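Local atomic coordinates of Endonuclease/exonuclease/phosphatase (PDB entry 4RUW), a protein that is of unknown function but belongs to the endonuclease/exonuclease/phosphatase family, joining a DNase I-like domain to a C-terminal Ig-like domain and carrying a zinc ion. Residues A264-Q269 and M326-G331; A351-S356 and L361-C366; R380-L383 and V389-R392; E420-L423 and T429-A432. All blocks are in the same frame, centred on the assembly; numbering follows the deposited sequence. Where two conformers were deposited one is given.

Interaction 1. Residues A264-Q269 and M326-G331; sequences ADTWRQ and MDLRLG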
loop_
_atom_site.group_PDB
_atom_site.type_symbol
_atom_site.label_atom_id
_atom_site.label_comp_id
_atom_site.label_asym_id
_atom_site.label_seq_id
_atom_site.Cartn_x
_atom_site.Cartn_y
_atom_site.Cartn_z
ATOM N N ALA A 264 -3.982 7.263 -1.147
ATOM C CA ALA A 264 -4.432 6.680 -2.408
ATOM C C ALA A 264 -3.648 5.405 -2.678
ATOM O O ALA A 264 -2.422 5.381 -2.529
ATOM C CB ALA A 264 -4.230 7.668 -3.544
ATOM N N ASP A 265 -4.362 4.352 -3.069
ATOM C CA ASP A 265 -3.776 3.085 -3.466
ATOM C C ASP A 265 -3.198 3.314 -4.858
ATOM O O ASP A 265 -3.940 3.394 -5.840
ATOM C CB ASP A 265 -4.901 2.047 -3.478
ATOM C CG ASP A 265 -4.455 0.654 -3.904
ATOM O OD1 ASP A 265 -3.362 0.474 -4.495
ATOM O OD2 ASP A 265 -5.255 -0.275 -3.662
ATOM N N THR A 266 -1.879 3.461 -4.942
ATOM C CA THR A 266 -1.300 3.974 -6.174
ATOM C C THR A 266 -1.499 3.029 -7.360
ATOM O O THR A 266 -1.824 3.483 -8.452
ATOM C CB THR A 266 0.182 4.378 -6.019
ATOM O OG1 THR A 266 0.976 3.236 -5.683
ATOM C CG2 THR A 266 0.333 5.472 -4.944
ATOM N N TRP A 267 -1.348 1.724 -7.133
ATOM C CA TRP A 267 -1.561 0.762 -8.204
ATOM C C TRP A 267 -2.926 0.957 -8.853
ATOM O O TRP A 267 -3.059 0.995 -10.078
ATOM C CB TRP A 267 -1.464 -0.666 -7.665
ATOM C CG TRP A 267 -1.665 -1.686 -8.757
ATOM C CD1 TRP A 267 -2.856 -2.218 -9.189
ATOM C CD2 TRP A 267 -0.641 -2.266 -9.580
ATOM N NE1 TRP A 267 -2.624 -3.102 -10.223
ATOM C CE2 TRP A 267 -1.281 -3.146 -10.480
ATOM C CE3 TRP A 267 0.750 -2.135 -9.627
ATOM C CZ2 TRP A 267 -0.568 -3.876 -11.430
ATOM C CZ3 TRP A 267 1.450 -2.875 -10.560
ATOM C CH2 TRP A 267 0.795 -3.733 -11.445
ATOM N N ARG A 268 -3.947 1.083 -8.014
ATOM C CA ARG A 268 -5.321 1.131 -8.464
ATOM C C ARG A 268 -5.663 2.428 -9.207
ATOM O O ARG A 268 -6.664 2.487 -9.913
ATOM C CB ARG A 268 -6.191 0.950 -7.227
ATOM C CG ARG A 268 -7.641 0.722 -7.443
ATOM C CD ARG A 268 -8.281 0.485 -6.085
ATOM N NE ARG A 268 -9.630 -0.001 -6.254
ATOM C CZ ARG A 268 -10.329 -0.598 -5.301
ATOM N NH1 ARG A 268 -9.811 -0.762 -4.080
ATOM N NH2 ARG A 268 -11.559 -1.004 -5.573
ATOM N N GLN A 269 -4.836 3.461 -9.065
ATOM C CA GLN A 269 -5.048 4.699 -9.812
ATOM C C GLN A 269 -4.697 4.521 -11.286
ATOM O O GLN A 269 -5.322 5.140 -12.147
ATOM C CB GLN A 269 -4.206 5.851 -9.252
ATOM C CG GLN A 269 -4.325 6.102 -7.763
ATOM C CD GLN A 269 -5.756 6.268 -7.302
ATOM O OE1 GLN A 269 -6.449 7.196 -7.710
ATOM N NE2 GLN A 269 -6.202 5.368 -6.433
HETATM N N MSE A 326 6.353 1.475 -8.426
HETATM C CA MSE A 326 5.463 2.583 -8.766
HETATM C C MSE A 326 6.237 3.826 -9.139
HETATM O O MSE A 326 7.215 4.186 -8.475
HETATM C CB MSE A 326 4.584 2.939 -7.568
HETATM C CG MSE A 326 3.733 1.782 -7.034
HETATM SE SE MSE A 326 2.555 0.980 -8.356
HETATM C CE MSE A 326 1.699 2.595 -9.022
ATOM N N ASP A 327 5.772 4.500 -10.186
ATOM C CA ASP A 327 6.330 5.782 -10.601
ATOM C C ASP A 327 5.347 6.869 -10.189
ATOM O O ASP A 327 4.205 6.908 -10.669
ATOM C CB ASP A 327 6.564 5.800 -12.111
ATOM C CG ASP A 327 7.740 4.926 -12.523
ATOM O OD1 ASP A 327 8.806 5.013 -11.886
ATOM O OD2 ASP A 327 7.600 4.138 -13.479
ATOM N N LEU A 328 5.795 7.733 -9.277
ATOM C CA LEU A 328 4.986 8.817 -8.734
ATOM C C LEU A 328 5.580 10.145 -9.172
ATOM O O LEU A 328 6.723 10.207 -9.622
ATOM C CB LEU A 328 4.976 8.744 -7.203
ATOM C CG LEU A 328 4.634 7.379 -6.594
ATOM C CD1 LEU A 328 4.688 7.451 -5.071
ATOM C CD2 LEU A 328 3.267 6.893 -7.074
ATOM N N ARG A 329 4.806 11.218 -9.028
ATOM C CA ARG A 329 5.286 12.553 -9.344
ATOM C C ARG A 329 4.763 13.492 -8.278
ATOM O O ARG A 329 3.577 13.486 -7.979
ATOM C CB ARG A 329 4.784 12.980 -10.718
ATOM C CG ARG A 329 5.311 14.326 -11.173
ATOM C CD ARG A 329 4.971 14.557 -12.629
ATOM N NE ARG A 329 5.632 13.570 -13.475
ATOM C CZ ARG A 329 5.159 13.141 -14.641
ATOM N NH1 ARG A 329 4.008 13.603 -15.104
ATOM N NH2 ARG A 329 5.834 12.237 -15.337
ATOM N N LEU A 330 5.628 14.286 -7.692
ATOM C CA LEU A 330 5.206 15.159 -6.622
ATOM C C LEU A 330 4.749 16.485 -7.174
ATOM O O LEU A 330 5.489 17.167 -7.838
ATOM C CB LEU A 330 6.353 15.369 -5.631
ATOM C CG LEU A 330 6.040 16.143 -4.362
ATOM C CD1 LEU A 330 4.957 15.446 -3.567
ATOM C CD2 LEU A 330 7.304 16.305 -3.528
ATOM N N GLY A 331 3.511 16.828 -6.871
ATOM C CA GLY A 331 2.962 18.123 -7.220
ATOM C C GLY A 331 3.197 19.155 -6.147
ATOM O O GLY A 331 4.007 18.988 -5.267
#

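Interaction 2. Residues A351-S356 and L361-C366; sequences AQLTAS and LRLSVC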
loop_
_atom_site.group_PDB
_atom_site.type_symbol
_atom_site.label_atom_id
_atom_site.label_comp_id
_atom_site.label_asym_id
_atom_site.label_seq_id
_atom_site.Cartn_x
_atom_site.Cartn_y
_atom_site.Cartn_z
ATOM N N ALA A 351 -14.818 8.589 -2.850
ATOM C CA ALA A 351 -14.345 9.634 -3.735
ATOM C C ALA A 351 -13.315 10.456 -2.976
ATOM O O ALA A 351 -13.554 10.851 -1.834
ATOM C CB ALA A 351 -15.495 10.512 -4.172
ATOM N N GLN A 352 -12.168 10.695 -3.603
ATOM C CA GLN A 352 -11.129 11.543 -3.031
ATOM C C GLN A 352 -10.916 12.748 -3.933
ATOM O O GLN A 352 -10.597 12.598 -5.117
ATOM C CB GLN A 352 -9.813 10.777 -2.880
ATOM C CG GLN A 352 -9.861 9.647 -1.864
ATOM C CD GLN A 352 -8.532 8.916 -1.754
ATOM O OE1 GLN A 352 -7.838 8.719 -2.753
ATOM N NE2 GLN A 352 -8.177 8.501 -0.544
ATOM N N LEU A 353 -11.110 13.936 -3.370
ATOM C CA LEU A 353 -10.930 15.185 -4.094
ATOM C C LEU A 353 -9.645 15.844 -3.614
ATOM O O LEU A 353 -9.398 15.930 -2.408
ATOM C CB LEU A 353 -12.123 16.107 -3.828
ATOM C CG LEU A 353 -12.051 17.511 -4.425
ATOM C CD1 LEU A 353 -12.177 17.463 -5.937
ATOM C CD2 LEU A 353 -13.131 18.397 -3.810
ATOM N N THR A 354 -8.821 16.297 -4.552
ATOM C CA THR A 354 -7.627 17.059 -4.212
ATOM C C THR A 354 -7.613 18.347 -5.014
ATOM O O THR A 354 -7.831 18.334 -6.224
ATOM C CB THR A 354 -6.337 16.264 -4.517
ATOM O OG1 THR A 354 -6.407 14.966 -3.914
ATOM C CG2 THR A 354 -5.111 16.996 -3.990
ATOM N N ALA A 355 -7.384 19.465 -4.329
ATOM C CA ALA A 355 -7.220 20.756 -4.990
ATOM C C ALA A 355 -5.788 21.219 -4.763
ATOM O O ALA A 355 -5.272 21.121 -3.651
ATOM C CB ALA A 355 -8.209 21.791 -4.431
ATOM N N SER A 356 -5.142 21.719 -5.808
ATOM C CA SER A 356 -3.791 22.246 -5.658
ATOM C C SER A 356 -3.571 23.462 -6.548
ATOM O O SER A 356 -4.378 23.751 -7.427
ATOM C CB SER A 356 -2.749 21.165 -5.954
ATOM O OG SER A 356 -2.856 20.693 -7.284
ATOM N N LEU A 361 -7.769 20.575 -10.039
ATOM C CA LEU A 361 -8.642 19.716 -9.262
ATOM C C LEU A 361 -8.475 18.283 -9.746
ATOM O O LEU A 361 -8.302 18.036 -10.944
ATOM C CB LEU A 361 -10.101 20.146 -9.421
ATOM C CG LEU A 361 -10.440 21.517 -8.837
ATOM C CD1 LEU A 361 -11.832 21.970 -9.267
ATOM C CD2 LEU A 361 -10.326 21.483 -7.327
ATOM N N ARG A 362 -8.515 17.342 -8.808
ATOM C CA ARG A 362 -8.452 15.923 -9.124
ATOM C C ARG A 362 -9.515 15.190 -8.328
ATOM O O ARG A 362 -9.656 15.409 -7.125
ATOM C CB ARG A 362 -7.071 15.339 -8.795
ATOM C CG ARG A 362 -6.959 13.833 -9.077
ATOM C CD ARG A 362 -5.608 13.280 -8.657
ATOM N NE ARG A 362 -5.413 13.411 -7.215
ATOM C CZ ARG A 362 -4.236 13.327 -6.604
ATOM N NH1 ARG A 362 -3.139 13.106 -7.309
ATOM N NH2 ARG A 362 -4.152 13.474 -5.289
ATOM N N LEU A 363 -10.256 14.317 -9.005
ATOM C CA LEU A 363 -11.243 13.471 -8.355
ATOM C C LEU A 363 -10.926 12.021 -8.689
ATOM O O LEU A 363 -10.893 11.646 -9.867
ATOM C CB LEU A 363 -12.635 13.843 -8.860
ATOM C CG LEU A 363 -13.907 13.439 -8.127
ATOM C CD1 LEU A 363 -13.751 13.632 -6.637
ATOM C CD2 LEU A 363 -15.077 14.269 -8.639
ATOM N N SER A 364 -10.651 11.227 -7.655
ATOM C CA SER A 364 -10.423 9.797 -7.800
ATOM C C SER A 364 -11.613 9.059 -7.191
ATOM O O SER A 364 -11.919 9.237 -6.007
ATOM C CB SER A 364 -9.132 9.387 -7.088
ATOM O OG SER A 364 -8.986 7.972 -7.074
ATOM N N VAL A 365 -12.293 8.254 -8.000
ATOM C CA VAL A 365 -13.529 7.616 -7.589
ATOM C C VAL A 365 -13.356 6.118 -7.712
ATOM O O VAL A 365 -12.943 5.602 -8.760
ATOM C CB VAL A 365 -14.719 8.093 -8.433
ATOM C CG1 VAL A 365 -16.009 7.454 -7.948
ATOM C CG2 VAL A 365 -14.822 9.591 -8.364
ATOM N N CYS A 366 -13.709 5.419 -6.645
ATOM C CA CYS A 366 -13.458 3.998 -6.572
ATOM C C CYS A 366 -14.673 3.221 -6.099
ATOM O O CYS A 366 -15.205 3.487 -5.019
ATOM C CB CYS A 366 -12.294 3.745 -5.622
ATOM S SG CYS A 366 -12.100 2.030 -5.198
HETATM O O HOH W 1 -7.744 13.099 -5.454
HETATM O O HOH W 2 -8.712 6.765 -4.504
#

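Interaction 3. Residues R380-L383 and V389-R392; sequences RAVL and VALR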
loop_
_atom_site.group_PDB
_atom_site.type_symbol
_atom_site.label_atom_id
_atom_site.label_comp_id
_atom_site.label_asym_id
_atom_site.label_seq_id
_atom_site.Cartn_x
_atom_site.Cartn_y
_atom_site.Cartn_z
ATOM N N ARG A 380 -20.625 7.028 -7.725
ATOM C CA ARG A 380 -20.643 8.285 -8.454
ATOM C C ARG A 380 -20.300 9.429 -7.518
ATOM O O ARG A 380 -20.821 9.515 -6.404
ATOM C CB ARG A 380 -22.014 8.503 -9.094
ATOM C CG ARG A 380 -22.183 9.835 -9.794
ATOM C CD ARG A 380 -23.439 9.812 -10.645
ATOM N NE ARG A 380 -23.340 8.763 -11.656
ATOM C CZ ARG A 380 -24.376 8.092 -12.150
ATOM N NH1 ARG A 380 -25.608 8.356 -11.729
ATOM N NH2 ARG A 380 -24.177 7.149 -13.065
ATOM N N ALA A 381 -19.393 10.286 -7.964
ATOM C CA ALA A 381 -19.028 11.480 -7.224
ATOM C C ALA A 381 -19.502 12.702 -7.982
ATOM O O ALA A 381 -19.336 12.792 -9.203
ATOM C CB ALA A 381 -17.532 11.549 -7.035
ATOM N N VAL A 382 -20.108 13.633 -7.256
ATOM C CA VAL A 382 -20.542 14.882 -7.856
ATOM C C VAL A 382 -20.015 16.060 -7.045
ATOM O O VAL A 382 -20.255 16.148 -5.832
ATOM C CB VAL A 382 -22.086 14.970 -7.948
ATOM C CG1 VAL A 382 -22.508 16.219 -8.718
ATOM C CG2 VAL A 382 -22.663 13.723 -8.607
ATOM N N LEU A 383 -19.270 16.941 -7.687
ATOM C CA LEU A 383 -18.894 18.207 -7.131
ATOM C C LEU A 383 -20.019 19.206 -7.455
ATOM O O LEU A 383 -20.383 19.351 -8.587
ATOM C CB LEU A 383 -17.558 18.660 -7.706
ATOM C CG LEU A 383 -16.971 19.961 -7.226
ATOM C CD1 LEU A 383 -16.683 19.982 -5.748
ATOM C CD2 LEU A 383 -15.742 20.377 -8.023
ATOM N N VAL A 389 -25.974 22.699 -7.802
ATOM C CA VAL A 389 -25.794 22.404 -9.218
ATOM C C VAL A 389 -24.518 21.594 -9.445
ATOM O O VAL A 389 -23.468 21.923 -8.899
ATOM C CB VAL A 389 -25.734 23.703 -10.050
ATOM C CG1 VAL A 389 -25.386 23.402 -11.503
ATOM C CG2 VAL A 389 -27.056 24.448 -9.957
ATOM N N ALA A 390 -24.614 20.539 -10.250
ATOM C CA ALA A 390 -23.451 19.708 -10.558
ATOM C C ALA A 390 -22.418 20.477 -11.382
ATOM O O ALA A 390 -22.742 21.056 -12.422
ATOM C CB ALA A 390 -23.883 18.446 -11.286
ATOM N N LEU A 391 -21.183 20.498 -10.894
ATOM C CA LEU A 391 -20.069 21.125 -11.598
ATOM C C LEU A 391 -19.281 20.083 -12.385
ATOM O O LEU A 391 -18.806 20.357 -13.487
ATOM C CB LEU A 391 -19.148 21.840 -10.609
ATOM C CG LEU A 391 -19.813 22.965 -9.810
ATOM C CD1 LEU A 391 -18.841 23.541 -8.792
ATOM C CD2 LEU A 391 -20.331 24.054 -10.739
ATOM N N ARG A 392 -19.134 18.895 -11.810
ATOM C CA ARG A 392 -18.528 17.773 -12.512
ATOM C C ARG A 392 -18.945 16.490 -11.821
ATOM O O ARG A 392 -19.100 16.459 -10.600
ATOM C CB ARG A 392 -17.005 17.888 -12.545
ATOM C CG ARG A 392 -16.335 16.809 -13.395
ATOM C CD ARG A 392 -14.866 17.095 -13.630
ATOM N NE ARG A 392 -14.672 18.269 -14.471
ATOM C CZ ARG A 392 -14.448 18.227 -15.781
ATOM N NH1 ARG A 392 -14.398 17.061 -16.414
ATOM N NH2 ARG A 392 -14.275 19.354 -16.461
#

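Interaction 4. Residues E420-L423 and T429-A432; sequences EACL and TILA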
loop_
_atom_site.group_PDB
_atom_site.type_symbol
_atom_site.label_atom_id
_atom_site.label_comp_id
_atom_site.label_asym_id
_atom_site.label_seq_id
_atom_site.Cartn_x
_atom_site.Cartn_y
_atom_site.Cartn_z
ATOM N N GLU A 420 -20.388 15.104 -3.150
ATOM C CA GLU A 420 -21.328 14.021 -2.909
ATOM C C GLU A 420 -20.740 12.721 -3.446
ATOM O O GLU A 420 -20.138 12.706 -4.518
ATOM C CB GLU A 420 -22.672 14.322 -3.596
ATOM C CG GLU A 420 -23.738 13.242 -3.408
ATOM C CD GLU A 420 -25.092 13.626 -3.989
ATOM O OE1 GLU A 420 -25.181 14.648 -4.702
ATOM O OE2 GLU A 420 -26.073 12.902 -3.729
ATOM N N ALA A 421 -20.895 11.637 -2.691
ATOM C CA ALA A 421 -20.553 10.311 -3.185
ATOM C C ALA A 421 -21.767 9.416 -3.006
ATOM O O ALA A 421 -22.342 9.342 -1.917
ATOM C CB ALA A 421 -19.363 9.737 -2.436
ATOM N N CYS A 422 -22.145 8.729 -4.081
ATOM C CA CYS A 422 -23.322 7.875 -4.081
ATOM C C CYS A 422 -23.002 6.457 -4.520
ATOM O O CYS A 422 -22.063 6.221 -5.279
ATOM C CB CYS A 422 -24.379 8.419 -5.037
ATOM S SG CYS A 422 -25.044 10.015 -4.603
ATOM N N LEU A 423 -23.808 5.516 -4.044
ATOM C CA LEU A 423 -23.848 4.193 -4.626
ATOM C C LEU A 423 -25.109 4.167 -5.482
ATOM O O LEU A 423 -26.209 4.430 -4.987
ATOM C CB LEU A 423 -23.913 3.119 -3.545
ATOM C CG LEU A 423 -23.902 1.688 -4.089
ATOM C CD1 LEU A 423 -22.591 1.371 -4.809
ATOM C CD2 LEU A 423 -24.166 0.686 -2.974
ATOM N N THR A 429 -31.178 3.867 -9.681
ATOM C CA THR A 429 -31.648 4.389 -8.429
ATOM C C THR A 429 -30.493 4.687 -7.472
ATOM O O THR A 429 -29.471 4.055 -7.535
ATOM C CB THR A 429 -32.685 3.490 -7.761
ATOM O OG1 THR A 429 -32.079 2.398 -7.145
ATOM C CG2 THR A 429 -33.626 2.960 -8.786
ATOM N N ILE A 430 -30.674 5.686 -6.629
ATOM C CA ILE A 430 -29.656 6.033 -5.648
ATOM C C ILE A 430 -29.839 5.175 -4.405
ATOM O O ILE A 430 -30.795 5.354 -3.653
ATOM C CB ILE A 430 -29.720 7.520 -5.265
ATOM C CG1 ILE A 430 -29.591 8.398 -6.512
ATOM C CG2 ILE A 430 -28.637 7.858 -4.253
ATOM C CD1 ILE A 430 -28.329 8.160 -7.305
ATOM N N LEU A 431 -28.925 4.233 -4.200
ATOM C CA LEU A 431 -28.999 3.328 -3.059
ATOM C C LEU A 431 -28.514 4.016 -1.791
ATOM O O LEU A 431 -28.996 3.729 -0.696
ATOM C CB LEU A 431 -28.177 2.065 -3.318
ATOM C CG LEU A 431 -28.649 1.216 -4.500
ATOM C CD1 LEU A 431 -27.681 0.085 -4.779
ATOM C CD2 LEU A 431 -30.047 0.668 -4.238
ATOM N N ALA A 432 -27.558 4.927 -1.944
ATOM C CA ALA A 432 -27.005 5.654 -0.810
ATOM C C ALA A 432 -26.369 6.936 -1.308
ATOM O O ALA A 432 -25.862 6.981 -2.426
ATOM C CB ALA A 432 -25.970 4.803 -0.084
#

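Interaction 1. Residues A264-Q269 and M326-G331
Met326, present as selenomethionine, reaches from strand 324-330 to Thr266 and Trp267, in the short, weakly bonded helical turn that follows strand 264-265. Its CB sets out toward this turn, Met326 CB passing Thr266 OG1 at 4.1 Å. Met326 CG comes closer, 3.4 Å from Thr266 OG1. With CG beside its own backbone N (chi1 -57°) and two further bends of the same sense, the chain curls up instead of extending, and this brings the selenium to the indole. Met326 SE lies 3.8 Å from Trp267 CE3 and 5.2 Å from the centroid of the six-membered ring, 75° off the ring normal: a Met-aromatic contact made at the ring edge, not over a face. The terminal methyl turns back along the backbone of the turn, with Met326 CE 3.5 Å from Thr266 OG1 and 3.7 Å from Trp267 N. Met326 thus curls against the hydroxyl of Thr266, whose hydrogen bond goes to Val298 O; the indole NE1 likewise bonds to Asp272 O. Beside this, Thr266 CG2 meets Leu328 CD2 at 3.9 Å. Val306 and Val298 close in on Met326 as well. No hydrogen bond crosses the contact, which is van der Waals packing of the turn after edge strand 264-265 of one mixed sheet against strand 324-330 of the other, consistent with the two-sheet core of DNase I-like folds.

Interaction 2. Residues A351-S356 and L361-C366
Thr354 and Arg362 face each other as a hydrogen-bonded antiparallel pair, linked by backbone and side chains alike. Thr354 N bonds to Arg362 O at 2.8 Å, and Arg362 N returns to Thr354 O at 2.9 Å; Gln352 and Ser364 repeat the pattern, with Gln352 N 2.8 Å from Ser364 O. Arg362 and Thr354 run side by side on one face. The arginine chain, bent at chi3 (63°), brings Arg362 NH2 to Thr354 OG1 at 3.0 Å, the hydroxyl oxygen lying 20° out of the guanidinium plane. On the other face Ala355 CB touches Leu361 CD2 at 3.6 Å, and Leu353 CB lies 4.1 Å from Leu363 CD1. Water forms the next layer: one molecule joins Gln352 O, Thr354 OG1 and Arg362 NE, accepting from the last, while a second donates to both Gln352 OE1 and Ser364 OG, 2.8 Å from the former. The same polar side chains also bond directly to the other domain. Pro302 O and Phe304 O take up Arg362 NH2 and NH1, Leu263 O and Ala259 O receive Gln352 NE2, and Gln269 OE1 pairs with Ser364 OG. On the apolar face Ala351, Leu363 and Val365 pack on Ala381 of strand 378-384. This is a beta hairpin of the Ig-like domain, polar toward the DNase I-like domain and apolar toward the partner sheet of its own sandwich.

Interaction 3. Residues R380-L383 and V389-R392
Leu383 meets Leu391 and Arg392 together, the two successive residues facing one partner in a classic beta bulge. The hydrogen bonds across the contact all belong to the backbone. Leu383 O accepts two: a short, straight one from Leu391 N (2.7 Å, 168° at the hydrogen) and a weak one from Arg392 N at 3.5 Å. In return Leu383 N bonds to Arg392 O at 3.0 Å, and that same oxygen receives a CA-H contact from Val382 CA at 3.5 Å. One carbonyl on each strand thus takes two contacts from the other. The bulge coincides with a corner in the chain at Leu391, whose psi of -38° departs from the extended backbone on either side.

Apolar contacts are few. Val382 CG1, set anti to the backbone N (chi1 -174°), lies against Ala390 CB at 3.7 Å. Leu383 CG is a looser 4.3 Å from Leu391 CD1, while Leu391 CB packs on the carbonyl oxygen of Leu383. Charge enters with Arg392, whose guanidinium group swings off to a salt bridge with Glu407 and a cation-pi contact with Trp409.

Strand 378-384 lies inside its four-stranded sheet, between 390-396 at the edge and 418-424, to which Val382 and Arg380 are bonded; the other sheet of the sandwich lies across Ala381.

Interaction 4. Residues E420-L423 and T429-A432
Leu423 and Ala432 form the close end of this contact. Leu423 N bonds to Ala432 O at 3.0 Å, though the donor stands 32° off the carbonyl plane, so the pairing is skewed. Ala432 O also takes a CA-H contact from Cys422, its CA 3.2 Å from Ala432 O. In the other direction Leu423 O accepts from Leu431 N at 2.8 Å and from Ala432 N, so that one carbonyl serves two successive amides, the second weakly.

Although the Leu431 amide belongs to this tight part, its side chain and that of Ile430 form the loose, exposed side. Ile430 has only a distant, doubtful approach to Cys422, which adopts two conformers. Leu431 leans its CB on Leu423 O and sends its CD1 to Leu423 CD2, Leu431 CD1 lying 4.0 Å from Leu423 CD2, the two leucine side chains meeting at a slant. Leu423, by contrast, is buried, and packs against Asp348, Arg369 and Thr377, which lie in loops.

The backbone leaves the extended form at Leu431 (psi -32°), where the chain turns a corner. Two residues opposite one, Leu431 and Ala432 against Leu423, make a classic beta bulge at the loop end of the hairpin between strand 418-424 and edge strand 430-437 in the Ig-like domain.

In the fold
Interactions 1 and 2 face each other across the boundary between the two domains, their centres about 13 Å apart: besides the Gln269-Ser364 pairing, Ala264 CB packs on Gln352 OE1 at 3.8 Å. Interaction 2 then meets interaction 3 between the sheets of the Ig-like sandwich, with Val365 CG2 3.6 Å from Ala381 CB. Interactions 3 and 4, centres about 12 Å apart, share one sheet through neighbouring strands, Arg380 O lying 2.8 Å from Cys422 N; their bulged strands, 390-396 and 430-437, are the two edges of that sheet. The zinc ion, bound by His98, Asp100, His107 and His137, involves none of these segments.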